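Local coordinates for outer membrane protein SusF (Bacteroides thetaiotaomicron, PDB 4FE9) that binds starch at the bacterial cell surface through its carbohydrate-binding modules, before the glycan is transported into the periplasm for degradation, at residues Q327-L332 with V362-K367; A147-G152 with F195-I200; S63-N68 with I117-V122; V370-D375 with G410-C415; Q94-T99 with I138-A143. All blocks are in the same frame, centred on the assembly; numbering follows the deposited sequence.

In the fold
From the N terminus, interaction 3 pairs strand 64-72 with strand 111-122 and closes a loop that contains helix 92-102. That helix opens interaction 5, which ends beyond strand 111-122 on strand 128-141; the two loops therefore cross, and both contacts reach the same sheet, their centres about 25 Å apart. The remaining contacts follow in series. Interaction 2, directly after interaction 5 in sequence, fastens the entry of carbohydrate-binding module 1 to the end of its strand 191-196. Interaction 1 lays a short helix on the edge strand 360-366 of module 2, and interaction 4 starts just beyond, pairing strands 371-374 and 410-415 of module 3.

Interaction 1 of 5, residues Q327-L332 with V362-K367; sequences QESKDL and VIEFEK
Ser-329 supplies the polar link between helix and strand: Phe-365 N donates to Ser-329 OG at 3.1 Å, with a bent N-H...O angle of 142°. The hydroxyl is turned anti to its own carbonyl carbon (chi1 -67°), which lowers it from the helix onto the strand backbone. Beside it the carboxylate of Glu-364, folded back at chi2, brings OE2 to 3.4 Å from Ser-329 OG, while Glu-364 OE1 is held by the backbone N of Ser-326, just ahead of the helix. Replacing Ser-329 by an alanine would probably leave Phe-365 N without this acceptor and open a gap between helix and strand. The apolar part lies one turn on. Leu-332 drops CD2 onto the backbone, 3.5 Å from Glu-366 C, and its CD1 meets Lys-367 CD at 3.9 Å, the two side chains crossing at about a right angle. The Phe-365 ring leads away from the helix into the core, against Phe-301 and Leu-342. The helix and strand axes approach to 7.2 Å at 48°; the short connecting helix lies against the outermost strand 360-366 of the antiparallel beta-sandwich that forms starch-binding module 2.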
# COMPACT_ATOMS: atom_id res chain seq x y z
N GLN A 327 -4.14 12.99 1.98
CA GLN A 327 -4.03 14.42 2.31
C GLN A 327 -5.39 15.12 2.15
O GLN A 327 -5.77 15.94 3.00
CB GLN A 327 -2.95 15.12 1.46
CG GLN A 327 -2.60 16.59 1.94
CD GLN A 327 -2.23 16.66 3.44
OE1 GLN A 327 -1.35 15.95 3.91
NE2 GLN A 327 -2.95 17.48 4.18
N GLU A 328 -6.14 14.74 1.11
CA GLU A 328 -7.54 15.17 0.93
C GLU A 328 -8.35 14.99 2.19
O GLU A 328 -8.96 15.93 2.67
CB GLU A 328 -8.22 14.40 -0.22
CG GLU A 328 -7.71 14.75 -1.60
CD GLU A 328 -6.36 14.06 -1.95
OE1 GLU A 328 -5.63 13.60 -1.02
OE2 GLU A 328 -6.01 14.01 -3.15
N SER A 329 -8.38 13.76 2.69
CA SER A 329 -9.17 13.47 3.86
C SER A 329 -8.75 14.39 4.95
O SER A 329 -9.57 14.80 5.78
CB SER A 329 -8.97 12.02 4.32
OG SER A 329 -9.49 11.12 3.38
N LYS A 330 -7.44 14.50 5.11
CA LYS A 330 -6.88 15.20 6.26
C LYS A 330 -7.29 16.66 6.20
O LYS A 330 -7.66 17.25 7.22
CB LYS A 330 -5.36 15.09 6.26
CG LYS A 330 -4.84 13.81 6.82
CD LYS A 330 -3.36 13.75 6.68
CE LYS A 330 -2.81 12.58 7.47
NZ LYS A 330 -1.48 12.22 6.98
N ASP A 331 -7.28 17.21 4.99
CA ASP A 331 -7.69 18.59 4.73
C ASP A 331 -9.18 18.75 4.89
O ASP A 331 -9.65 19.71 5.52
CB ASP A 331 -7.28 19.01 3.32
CG ASP A 331 -5.78 19.25 3.18
OD1 ASP A 331 -5.30 19.39 2.04
OD2 ASP A 331 -5.08 19.23 4.22
N LEU A 332 -9.95 17.87 4.24
CA LEU A 332 -11.40 18.01 4.25
C LEU A 332 -11.96 18.01 5.67
O LEU A 332 -12.80 18.85 6.02
CB LEU A 332 -12.06 16.91 3.40
CG LEU A 332 -13.59 16.94 3.46
CD1 LEU A 332 -14.12 18.13 2.67
CD2 LEU A 332 -14.20 15.59 2.97
N VAL A 362 -6.69 1.46 5.51
CA VAL A 362 -6.95 2.76 4.88
C VAL A 362 -8.21 3.38 5.51
O VAL A 362 -9.18 2.66 5.79
CB VAL A 362 -7.15 2.61 3.34
CG1 VAL A 362 -7.53 3.91 2.71
CG2 VAL A 362 -5.88 2.06 2.71
N ILE A 363 -8.13 4.64 5.91
CA ILE A 363 -9.32 5.39 6.36
C ILE A 363 -9.45 6.64 5.53
O ILE A 363 -8.44 7.29 5.26
CB ILE A 363 -9.19 5.76 7.83
CG1 ILE A 363 -9.11 4.51 8.68
CG2 ILE A 363 -10.34 6.68 8.28
CD1 ILE A 363 -8.65 4.75 10.13
N GLU A 364 -10.61 6.82 4.88
CA GLU A 364 -10.92 8.07 4.15
C GLU A 364 -12.15 8.76 4.71
O GLU A 364 -13.09 8.09 5.18
CB GLU A 364 -11.10 7.80 2.66
CG GLU A 364 -9.89 7.15 1.98
CD GLU A 364 -8.68 8.12 1.86
OE1 GLU A 364 -7.75 8.06 2.70
OE2 GLU A 364 -8.69 8.94 0.92
N PHE A 365 -12.08 10.09 4.84
CA PHE A 365 -13.27 10.93 5.03
C PHE A 365 -13.59 11.67 3.77
O PHE A 365 -12.71 12.27 3.15
CB PHE A 365 -13.05 11.93 6.13
CG PHE A 365 -13.19 11.35 7.48
CD1 PHE A 365 -12.47 10.22 7.84
CD2 PHE A 365 -14.01 11.96 8.42
CE1 PHE A 365 -12.59 9.68 9.11
CE2 PHE A 365 -14.14 11.43 9.69
CZ PHE A 365 -13.44 10.27 10.04
N GLU A 366 -14.86 11.65 3.39
CA GLU A 366 -15.29 12.21 2.11
C GLU A 366 -16.55 13.05 2.26
O GLU A 366 -17.19 12.99 3.27
CB GLU A 366 -15.55 11.08 1.12
CG GLU A 366 -14.26 10.53 0.50
CD GLU A 366 -14.48 9.20 -0.21
OE1 GLU A 366 -15.36 9.12 -1.11
OE2 GLU A 366 -13.74 8.25 0.12
N LYS A 367 -16.91 13.81 1.24
CA LYS A 367 -18.17 14.55 1.28
C LYS A 367 -19.32 13.53 1.43
O LYS A 367 -19.34 12.52 0.73
CB LYS A 367 -18.36 15.36 -0.00
CG LYS A 367 -17.28 16.44 -0.26
CD LYS A 367 -17.47 17.64 0.65
CE LYS A 367 -18.21 18.76 -0.06
NZ LYS A 367 -19.64 18.85 0.38

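Interaction 2 of 5, residues A147-G152 with F195-I200; sequences AVDPDG and FPASAI
Asp-149 reaches across to Ser-198 because its CG stands anti to the backbone N (chi1 -167°), while Ser-198 swings OG between its own N and carbonyl carbon (chi1 53°), placing hydroxyl and amide together before the same carboxylate oxygen. Asp-149 OD1 takes both bonds: Ser-198 OG donates nearly along the C-O axis at 2.7 Å, and Ser-198 N comes from above the carboxylate plane at 3.0 Å. The other oxygen works within its own loop, where Asp-151 N meets the anti lone pair of Asp-149 OD2 at 2.9 Å. Three N-H or O-H groups thus fix the rotation of this buried carboxylate, and the backbone N of Asp-149 is bonded to Tyr-153 OH. Alongside, Ala-197 N bonds to Gly-152 O at 2.9 Å. Pro-196 CB packs against the carboxylate, 3.3 Å from Asp-149 OD1; the apolar touch proper is Ala-197 CB on Asp-151 CB at 3.5 Å. Gly-152 has a positive phi of 90°, where a side chain would crowd the preceding carbonyl. An Asx turn within a type I beta turn from Asp-149 to Gly-152 is thereby clasped to the 3-10 turn after strand 191-196, at the entry to the beta-sandwich of starch-binding module 1.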
# COMPACT_ATOMS: atom_id res chain seq x y z
N ALA A 147 13.64 -11.87 -19.60
CA ALA A 147 12.50 -11.40 -20.41
C ALA A 147 11.16 -11.72 -19.72
O ALA A 147 11.06 -12.67 -18.97
CB ALA A 147 12.54 -12.06 -21.80
N VAL A 148 10.17 -10.87 -19.92
CA VAL A 148 8.82 -11.16 -19.48
C VAL A 148 8.21 -12.29 -20.31
O VAL A 148 8.38 -12.33 -21.53
CB VAL A 148 7.91 -9.90 -19.57
CG1 VAL A 148 6.49 -10.26 -19.18
CG2 VAL A 148 8.43 -8.82 -18.63
N ASP A 149 7.72 -13.33 -19.64
CA ASP A 149 7.15 -14.48 -20.37
C ASP A 149 5.78 -14.06 -20.94
O ASP A 149 4.96 -13.54 -20.20
CB ASP A 149 7.00 -15.69 -19.44
CG ASP A 149 6.73 -16.99 -20.20
OD1 ASP A 149 7.58 -17.90 -20.16
OD2 ASP A 149 5.72 -17.05 -20.93
N PRO A 150 5.60 -14.18 -22.28
CA PRO A 150 4.33 -13.70 -22.91
C PRO A 150 3.08 -14.47 -22.39
O PRO A 150 1.99 -13.90 -22.31
CB PRO A 150 4.53 -13.98 -24.42
CG PRO A 150 5.74 -14.90 -24.52
CD PRO A 150 6.59 -14.61 -23.29
N ASP A 151 3.30 -15.67 -21.89
CA ASP A 151 2.20 -16.47 -21.37
C ASP A 151 2.11 -16.43 -19.84
O ASP A 151 1.38 -17.20 -19.25
CB ASP A 151 2.33 -17.90 -21.86
CG ASP A 151 2.24 -18.00 -23.37
OD1 ASP A 151 1.18 -17.63 -23.91
OD2 ASP A 151 3.28 -18.29 -24.03
N GLY A 152 2.86 -15.55 -19.20
CA GLY A 152 2.64 -15.28 -17.76
C GLY A 152 3.45 -16.17 -16.83
O GLY A 152 4.45 -16.76 -17.23
N PHE A 195 7.30 -19.92 -11.63
CA PHE A 195 7.81 -20.38 -12.91
C PHE A 195 7.22 -19.56 -14.02
O PHE A 195 6.03 -19.33 -14.04
CB PHE A 195 7.49 -21.86 -13.12
CG PHE A 195 8.28 -22.77 -12.24
CD1 PHE A 195 7.87 -22.99 -10.92
CD2 PHE A 195 9.49 -23.26 -12.65
CE1 PHE A 195 8.66 -23.74 -10.06
CE2 PHE A 195 10.29 -23.99 -11.79
CZ PHE A 195 9.84 -24.29 -10.53
N PRO A 196 8.07 -19.12 -14.98
CA PRO A 196 7.51 -18.63 -16.23
C PRO A 196 6.74 -19.75 -16.94
O PRO A 196 7.13 -20.91 -16.88
CB PRO A 196 8.76 -18.23 -17.05
CG PRO A 196 9.86 -18.97 -16.46
CD PRO A 196 9.54 -19.19 -15.01
N ALA A 197 5.68 -19.39 -17.65
CA ALA A 197 4.86 -20.36 -18.40
C ALA A 197 5.69 -21.29 -19.30
O ALA A 197 5.37 -22.48 -19.43
CB ALA A 197 3.78 -19.64 -19.21
N SER A 198 6.79 -20.78 -19.85
CA SER A 198 7.59 -21.59 -20.77
C SER A 198 8.40 -22.70 -20.06
O SER A 198 8.92 -23.62 -20.70
CB SER A 198 8.53 -20.70 -21.59
OG SER A 198 9.33 -19.88 -20.72
N ALA A 199 8.48 -22.62 -18.72
CA ALA A 199 9.16 -23.68 -17.93
C ALA A 199 8.29 -24.94 -17.73
O ALA A 199 8.74 -25.94 -17.15
CB ALA A 199 9.60 -23.12 -16.59
N ILE A 200 7.01 -24.83 -18.07
CA ILE A 200 6.03 -25.84 -17.66
C ILE A 200 5.38 -26.46 -18.88
O ILE A 200 4.76 -25.75 -19.67
CB ILE A 200 4.95 -25.22 -16.77
CG1 ILE A 200 5.58 -24.73 -15.46
CG2 ILE A 200 3.82 -26.26 -16.44
CD1 ILE A 200 4.58 -24.22 -14.50

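Interaction 3 of 5, residues S63-N68 with I117-V122; sequences SKIAVN and INASAV
Asn-68 turns its amide across the end of an antiparallel strand pair in the N-terminal domain, consistent with an Ig-like (E-set) beta-sandwich, and bonds to two side chains of the partner strand. Its CG lies anti to the carbonyl carbon (chi1 -53°), which carries ND2 over the neighbouring strand between Asn-118 and Ser-120. Both acceptors lie in the Asn-68 amide plane, yet the amides of Asn-68 and Asn-118 are turned 73° apart, so ND2 meets Asn-118 OD1 from above the carbonyl plane of Asn-118. That oxygen is shared with Gln-130 NE2 of strand 128-141, which links three strands. Along the backbones, bonds join the hydrogen-bonded pairs Lys-64 with Val-122 and Ala-66 with Ser-120, and Asn-68 N extends the series to Asn-118 O. On the face of Ala-66, Val-122 points CG2 along the sheet to Ala-66 CB at 3.8 Å, while the Lys-64 chain runs off extended. The opposite face carries Ile-65, Val-67, Ala-119 and Ala-121. There the side chains of Val-67 and Ile-117 cross obliquely, CG1 to CG2 at 3.8 Å, both covered by Phe-88, and Ile-65 CG2 reaches Ala-119 CB at 4.1 Å, these two also touching Leu-131. The two nearly straight bonds of the Asn-68 amide are equal in length: ND2 to Ser-120 OG and ND2 to Asn-118 OD1, each 2.9 Å.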
# COMPACT_ATOMS: atom_id res chain seq x y z
N SER A 63 50.38 13.61 7.49
CA SER A 63 49.12 13.07 8.04
C SER A 63 48.69 11.76 7.36
O SER A 63 48.64 11.67 6.15
CB SER A 63 48.00 14.09 7.89
OG SER A 63 48.38 15.33 8.45
N LYS A 64 48.19 10.83 8.16
CA LYS A 64 47.46 9.69 7.65
C LYS A 64 45.99 10.06 7.47
O LYS A 64 45.50 10.98 8.11
CB LYS A 64 47.56 8.53 8.63
CG LYS A 64 48.76 7.65 8.42
CD LYS A 64 48.60 6.41 9.26
CE LYS A 64 49.88 5.69 9.40
NZ LYS A 64 49.71 4.59 10.38
N ILE A 65 45.29 9.30 6.64
CA ILE A 65 43.85 9.49 6.42
C ILE A 65 43.11 8.31 7.03
O ILE A 65 43.43 7.17 6.74
CB ILE A 65 43.53 9.57 4.91
CG1 ILE A 65 44.24 10.78 4.25
CG2 ILE A 65 42.01 9.62 4.68
CD1 ILE A 65 43.86 12.14 4.84
N ALA A 66 42.13 8.60 7.89
CA ALA A 66 41.22 7.56 8.39
C ALA A 66 39.84 7.83 7.88
O ALA A 66 39.38 8.97 7.90
CB ALA A 66 41.21 7.54 9.93
N VAL A 67 39.11 6.77 7.56
CA VAL A 67 37.75 6.93 7.04
C VAL A 67 36.74 6.61 8.09
O VAL A 67 36.69 5.49 8.55
CB VAL A 67 37.51 6.09 5.72
CG1 VAL A 67 36.13 6.36 5.15
CG2 VAL A 67 38.54 6.44 4.70
N ASN A 68 36.04 7.64 8.57
CA ASN A 68 35.03 7.50 9.65
C ASN A 68 33.74 6.91 9.11
O ASN A 68 33.01 6.25 9.83
CB ASN A 68 34.70 8.88 10.30
CG ASN A 68 35.92 9.60 10.76
OD1 ASN A 68 36.82 8.99 11.35
ND2 ASN A 68 36.05 10.86 10.35
N ILE A 117 32.01 10.49 1.78
CA ILE A 117 33.13 10.00 2.60
C ILE A 117 33.47 10.98 3.72
O ILE A 117 33.67 12.17 3.47
CB ILE A 117 34.39 9.74 1.78
CG1 ILE A 117 34.10 8.74 0.65
CG2 ILE A 117 35.48 9.17 2.69
CD1 ILE A 117 35.25 8.57 -0.32
N ASN A 118 33.33 10.53 4.95
CA ASN A 118 33.68 11.35 6.11
C ASN A 118 35.04 10.88 6.60
O ASN A 118 35.19 9.71 7.03
CB ASN A 118 32.60 11.17 7.21
CG ASN A 118 32.84 12.03 8.43
OD1 ASN A 118 33.99 12.20 8.90
ND2 ASN A 118 31.77 12.51 9.01
N ALA A 119 36.08 11.67 6.32
CA ALA A 119 37.43 11.28 6.68
C ALA A 119 38.03 12.20 7.76
O ALA A 119 37.58 13.33 7.96
CB ALA A 119 38.33 11.25 5.44
N SER A 120 39.10 11.71 8.40
CA SER A 120 39.91 12.51 9.32
C SER A 120 41.38 12.37 9.01
O SER A 120 41.82 11.36 8.46
CB SER A 120 39.65 12.10 10.78
OG SER A 120 38.35 12.46 11.17
N ALA A 121 42.14 13.40 9.33
CA ALA A 121 43.60 13.34 9.22
C ALA A 121 44.13 12.85 10.57
O ALA A 121 43.69 13.30 11.59
CB ALA A 121 44.15 14.73 8.92
N VAL A 122 45.12 11.97 10.54
CA VAL A 122 45.65 11.41 11.76
C VAL A 122 47.14 11.82 11.98
O VAL A 122 47.96 11.71 11.07
CB VAL A 122 45.49 9.87 11.77
CG1 VAL A 122 46.06 9.27 13.05
CG2 VAL A 122 43.97 9.51 11.65

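Interaction 4 of 5, residues V370-D375 with G410-C415; sequences VYLMGD and GAVRIC
Tyr-371 and Cys-415 hold each other by a pair of backbone bonds, Tyr-371 N to Cys-415 O at 2.7 Å and Cys-415 N to Tyr-371 O at 3.0 Å. Met-373 N then donates to Arg-413 O at 2.9 Å, arriving from 45° above the carbonyl plane, but the return bond from Arg-413 N to Met-373 O is weak. Here the strands separate and water takes over. One molecule donates to Met-373 O; a second accepts from Asp-375 N and donates to Ala-411 O, each at 2.8 Å. The side chains sort onto two faces. On one, Met-373, bent at chi2 and chi3, sets CG 3.7 Å from Cys-415 SG, and SG reaches this spot because it sits between its backbone N and carbonyl carbon (chi1 73°). Arg-413 lays CB against Met-373 CB at 3.9 Å, folds its chain away, and forms a salt bridge through NE to Glu-430. On the other face Val-370 CG1 meets Ile-414 CG2 at 3.5 Å, the two side chains crossing at a slant, both against Phe-431, with Val-458 touching Ile-414 in the core of module 3. At the frayed end, Asp-375 CB lies 4.1 Å from Gly-410 CA; a CB on that glycine would point at Asp-375 CB and clash with it. The chemistry implies an antiparallel pair joined directly at the Tyr-371 end and through water at the Asp-375 end, with a thioether and a thiol packed on one face and branched aliphatic groups on the other.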
# COMPACT_ATOMS: atom_id res chain seq x y z
N VAL A 370 -25.10 11.89 -0.90
CA VAL A 370 -26.10 10.83 -1.10
C VAL A 370 -26.88 11.17 -2.35
O VAL A 370 -27.17 12.34 -2.62
CB VAL A 370 -27.05 10.75 0.08
CG1 VAL A 370 -28.13 9.65 -0.14
CG2 VAL A 370 -26.31 10.48 1.31
N TYR A 371 -27.14 10.16 -3.17
CA TYR A 371 -27.71 10.39 -4.49
C TYR A 371 -29.01 9.63 -4.72
O TYR A 371 -29.08 8.41 -4.49
CB TYR A 371 -26.73 10.02 -5.57
CG TYR A 371 -25.49 10.92 -5.65
CD1 TYR A 371 -25.48 12.04 -6.48
CD2 TYR A 371 -24.29 10.52 -5.05
CE1 TYR A 371 -24.32 12.76 -6.68
CE2 TYR A 371 -23.13 11.25 -5.22
CZ TYR A 371 -23.15 12.37 -6.04
OH TYR A 371 -22.01 13.11 -6.20
N LEU A 372 -29.97 10.32 -5.33
CA LEU A 372 -31.12 9.67 -5.94
C LEU A 372 -30.73 9.03 -7.25
O LEU A 372 -30.02 9.63 -8.08
CB LEU A 372 -32.25 10.68 -6.14
CG LEU A 372 -33.64 10.09 -6.36
CD1 LEU A 372 -34.15 9.41 -5.06
CD2 LEU A 372 -34.62 11.20 -6.83
N MET A 373 -31.17 7.79 -7.45
CA MET A 373 -30.85 7.06 -8.67
C MET A 373 -32.12 6.49 -9.28
O MET A 373 -33.06 6.15 -8.58
CB MET A 373 -29.87 5.91 -8.37
CG MET A 373 -28.61 6.37 -7.67
SD MET A 373 -27.48 7.07 -8.86
CE MET A 373 -27.20 5.71 -10.00
N GLY A 374 -32.07 6.27 -10.58
CA GLY A 374 -33.07 5.50 -11.26
C GLY A 374 -34.22 6.38 -11.66
O GLY A 374 -34.02 7.53 -12.11
N ASP A 375 -35.43 5.85 -11.57
CA ASP A 375 -36.49 6.28 -12.44
C ASP A 375 -37.06 7.62 -11.97
O ASP A 375 -37.53 8.42 -12.78
CB ASP A 375 -37.58 5.24 -12.48
CG ASP A 375 -37.30 4.14 -13.52
OD1 ASP A 375 -36.47 4.37 -14.43
OD2 ASP A 375 -38.02 3.11 -13.50
N GLY A 410 -41.99 5.71 -10.02
CA GLY A 410 -41.03 4.66 -10.33
C GLY A 410 -40.42 4.07 -9.08
O GLY A 410 -40.80 4.44 -7.95
N ALA A 411 -39.55 3.08 -9.27
CA ALA A 411 -38.83 2.48 -8.15
C ALA A 411 -37.75 3.45 -7.67
O ALA A 411 -37.07 4.06 -8.47
CB ALA A 411 -38.20 1.16 -8.57
N VAL A 412 -37.73 3.68 -6.37
CA VAL A 412 -36.70 4.50 -5.73
C VAL A 412 -35.40 3.70 -5.57
O VAL A 412 -35.42 2.58 -5.10
CB VAL A 412 -37.16 4.97 -4.36
CG1 VAL A 412 -36.06 5.84 -3.68
CG2 VAL A 412 -38.48 5.75 -4.47
N ARG A 413 -34.29 4.27 -6.02
CA ARG A 413 -32.97 3.81 -5.62
C ARG A 413 -32.15 4.96 -5.01
O ARG A 413 -32.32 6.14 -5.40
CB ARG A 413 -32.23 3.22 -6.84
CG ARG A 413 -32.97 2.08 -7.53
CD ARG A 413 -32.94 0.77 -6.68
NE ARG A 413 -31.68 0.00 -6.85
CZ ARG A 413 -31.43 -0.86 -7.84
NH1 ARG A 413 -32.29 -0.99 -8.85
NH2 ARG A 413 -30.28 -1.54 -7.86
N ILE A 414 -31.37 4.64 -3.98
CA ILE A 414 -30.51 5.63 -3.30
C ILE A 414 -29.11 5.02 -3.13
O ILE A 414 -28.97 3.80 -2.85
CB ILE A 414 -31.05 5.96 -1.89
CG1 ILE A 414 -32.59 6.02 -1.89
CG2 ILE A 414 -30.44 7.29 -1.36
CD1 ILE A 414 -33.20 5.94 -0.50
N CYS A 415 -28.07 5.84 -3.29
CA CYS A 415 -26.71 5.40 -2.99
C CYS A 415 -25.78 6.51 -2.46
O CYS A 415 -26.14 7.71 -2.44
CB CYS A 415 -26.08 4.72 -4.20
SG CYS A 415 -25.62 5.88 -5.53
O HOH W 1 -35.77 6.21 -8.37
O HOH W 2 -35.56 3.19 -10.64

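Interaction 5 of 5, residues Q94-T99 with I138-A143; sequences QLDSVT and ITLQPA. With EDO (1,2-ethanediol), chain D.
Leu-140 is the side chain round which helix 94-99 packs. Its CD1 lies 3.8 Å from Leu-95 CG, the two leucines sliding past each other in opposite directions, and its CD2 turns to Thr-99 and Asp-96. Leu-95, with CG anti to the backbone N (chi1 -179°), also meets Ile-138 tip to tip, CD2 to CD1 at 4.2 Å. Thr-99 presents CB, CG2 and OG1 to Leu-140 CD2, the OG1 contact being 3.9 Å. Its hydroxyl is satisfied inside the helix, donating to Leu-95 O at 2.9 Å from the face of the carbonyl opposite to that used by Thr-99 N. A glycine in place of Thr-99 would probably open a gap beside Leu-140 CD2 and leave Leu-95 O with one donor fewer. Segment 94-99 of helix 92-102 crosses strand segment 138-141 at 88°, covering a face of the N-terminal domain's beta-sheet, with Leu-113 of the adjacent strand 111-122 and Ile-51 of strand 48-57 closing round the same apolar cluster. Toward Pro-142 the contact loosens: Asp-96 OD1 passes Leu-140 CD2 at 3.7 Å, lies 3.9 Å from Pro-142 CA and is bonded to Gln-100 NE2, while a bridging water donates to Asp-96 OD2 at 2.7 Å and accepts from Ala-143 N at 2.9 Å. On the strand side turned from the helix, Gln-141 extends NE2 to Ser-108 OG and, weakly, to an ethanediol probably left from crystallisation.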
# COMPACT_ATOMS: atom_id res chain seq x y z
N GLN A 94 29.22 -6.34 -4.28
CA GLN A 94 28.52 -5.74 -3.13
C GLN A 94 28.02 -4.36 -3.46
O GLN A 94 27.01 -3.93 -2.94
CB GLN A 94 29.42 -5.67 -1.92
CG GLN A 94 29.97 -7.00 -1.55
CD GLN A 94 30.79 -6.96 -0.29
OE1 GLN A 94 31.74 -6.19 -0.17
NE2 GLN A 94 30.46 -7.84 0.65
N LEU A 95 28.70 -3.66 -4.38
CA LEU A 95 28.21 -2.38 -4.87
C LEU A 95 26.88 -2.58 -5.63
O LEU A 95 25.91 -1.87 -5.42
CB LEU A 95 29.24 -1.73 -5.79
CG LEU A 95 28.86 -0.34 -6.35
CD1 LEU A 95 28.59 0.67 -5.23
CD2 LEU A 95 30.00 0.17 -7.25
N ASP A 96 26.87 -3.59 -6.48
CA ASP A 96 25.67 -4.00 -7.22
C ASP A 96 24.53 -4.37 -6.26
O ASP A 96 23.47 -3.79 -6.31
CB ASP A 96 26.05 -5.16 -8.16
CG ASP A 96 24.87 -5.64 -9.04
OD1 ASP A 96 24.00 -4.83 -9.43
OD2 ASP A 96 24.80 -6.87 -9.29
N SER A 97 24.84 -5.18 -5.25
CA SER A 97 23.88 -5.52 -4.18
C SER A 97 23.35 -4.28 -3.46
O SER A 97 22.16 -4.17 -3.17
CB SER A 97 24.52 -6.47 -3.15
OG SER A 97 24.64 -7.77 -3.70
N VAL A 98 24.24 -3.39 -3.10
CA VAL A 98 23.81 -2.25 -2.34
C VAL A 98 22.95 -1.31 -3.21
O VAL A 98 22.00 -0.69 -2.73
CB VAL A 98 25.04 -1.51 -1.71
CG1 VAL A 98 24.64 -0.16 -1.22
CG2 VAL A 98 25.60 -2.35 -0.54
N THR A 99 23.27 -1.24 -4.51
CA THR A 99 22.52 -0.39 -5.43
C THR A 99 21.07 -0.91 -5.55
O THR A 99 20.10 -0.12 -5.51
CB THR A 99 23.19 -0.38 -6.88
OG1 THR A 99 24.49 0.23 -6.81
CG2 THR A 99 22.32 0.44 -7.87
N ILE A 138 28.55 8.42 -8.88
CA ILE A 138 28.75 7.49 -9.96
C ILE A 138 27.38 6.86 -10.30
O ILE A 138 26.35 7.17 -9.65
CB ILE A 138 29.74 6.36 -9.57
CG1 ILE A 138 29.16 5.51 -8.45
CG2 ILE A 138 31.13 6.97 -9.11
CD1 ILE A 138 29.85 4.21 -8.30
N THR A 139 27.35 6.08 -11.36
CA THR A 139 26.16 5.31 -11.70
C THR A 139 26.50 3.86 -11.99
O THR A 139 27.67 3.52 -12.23
CB THR A 139 25.48 5.87 -12.90
OG1 THR A 139 26.29 5.62 -14.07
CG2 THR A 139 25.22 7.38 -12.71
N LEU A 140 25.50 3.00 -11.79
CA LEU A 140 25.66 1.58 -11.99
C LEU A 140 24.35 1.04 -12.58
O LEU A 140 23.26 1.43 -12.14
CB LEU A 140 25.98 0.86 -10.66
CG LEU A 140 26.14 -0.67 -10.68
CD1 LEU A 140 27.23 -1.17 -9.70
CD2 LEU A 140 24.82 -1.37 -10.39
N GLN A 141 24.47 0.18 -13.56
CA GLN A 141 23.30 -0.44 -14.16
C GLN A 141 23.31 -1.91 -13.88
O GLN A 141 24.18 -2.64 -14.38
CB GLN A 141 23.30 -0.21 -15.68
CG GLN A 141 22.08 -0.86 -16.40
CD GLN A 141 22.25 -0.88 -17.90
OE1 GLN A 141 23.09 -0.18 -18.44
NE2 GLN A 141 21.51 -1.71 -18.57
N PRO A 142 22.33 -2.38 -13.11
CA PRO A 142 22.28 -3.81 -12.81
C PRO A 142 22.11 -4.61 -14.08
O PRO A 142 21.79 -4.05 -15.12
CB PRO A 142 21.04 -3.94 -11.93
CG PRO A 142 20.89 -2.61 -11.28
CD PRO A 142 21.35 -1.61 -12.33
N ALA A 143 22.42 -5.90 -14.01
CA ALA A 143 22.45 -6.76 -15.19
C ALA A 143 21.03 -6.95 -15.72
O ALA A 143 20.04 -6.60 -15.05
CB ALA A 143 23.04 -8.08 -14.85
C1 EDO D . 22.98 -2.47 -21.87
O1 EDO D . 21.59 -2.80 -21.67
C2 EDO D . 23.84 -3.55 -21.24
O2 EDO D . 23.29 -4.86 -21.53
O HOH W 3 23.53 -7.17 -11.70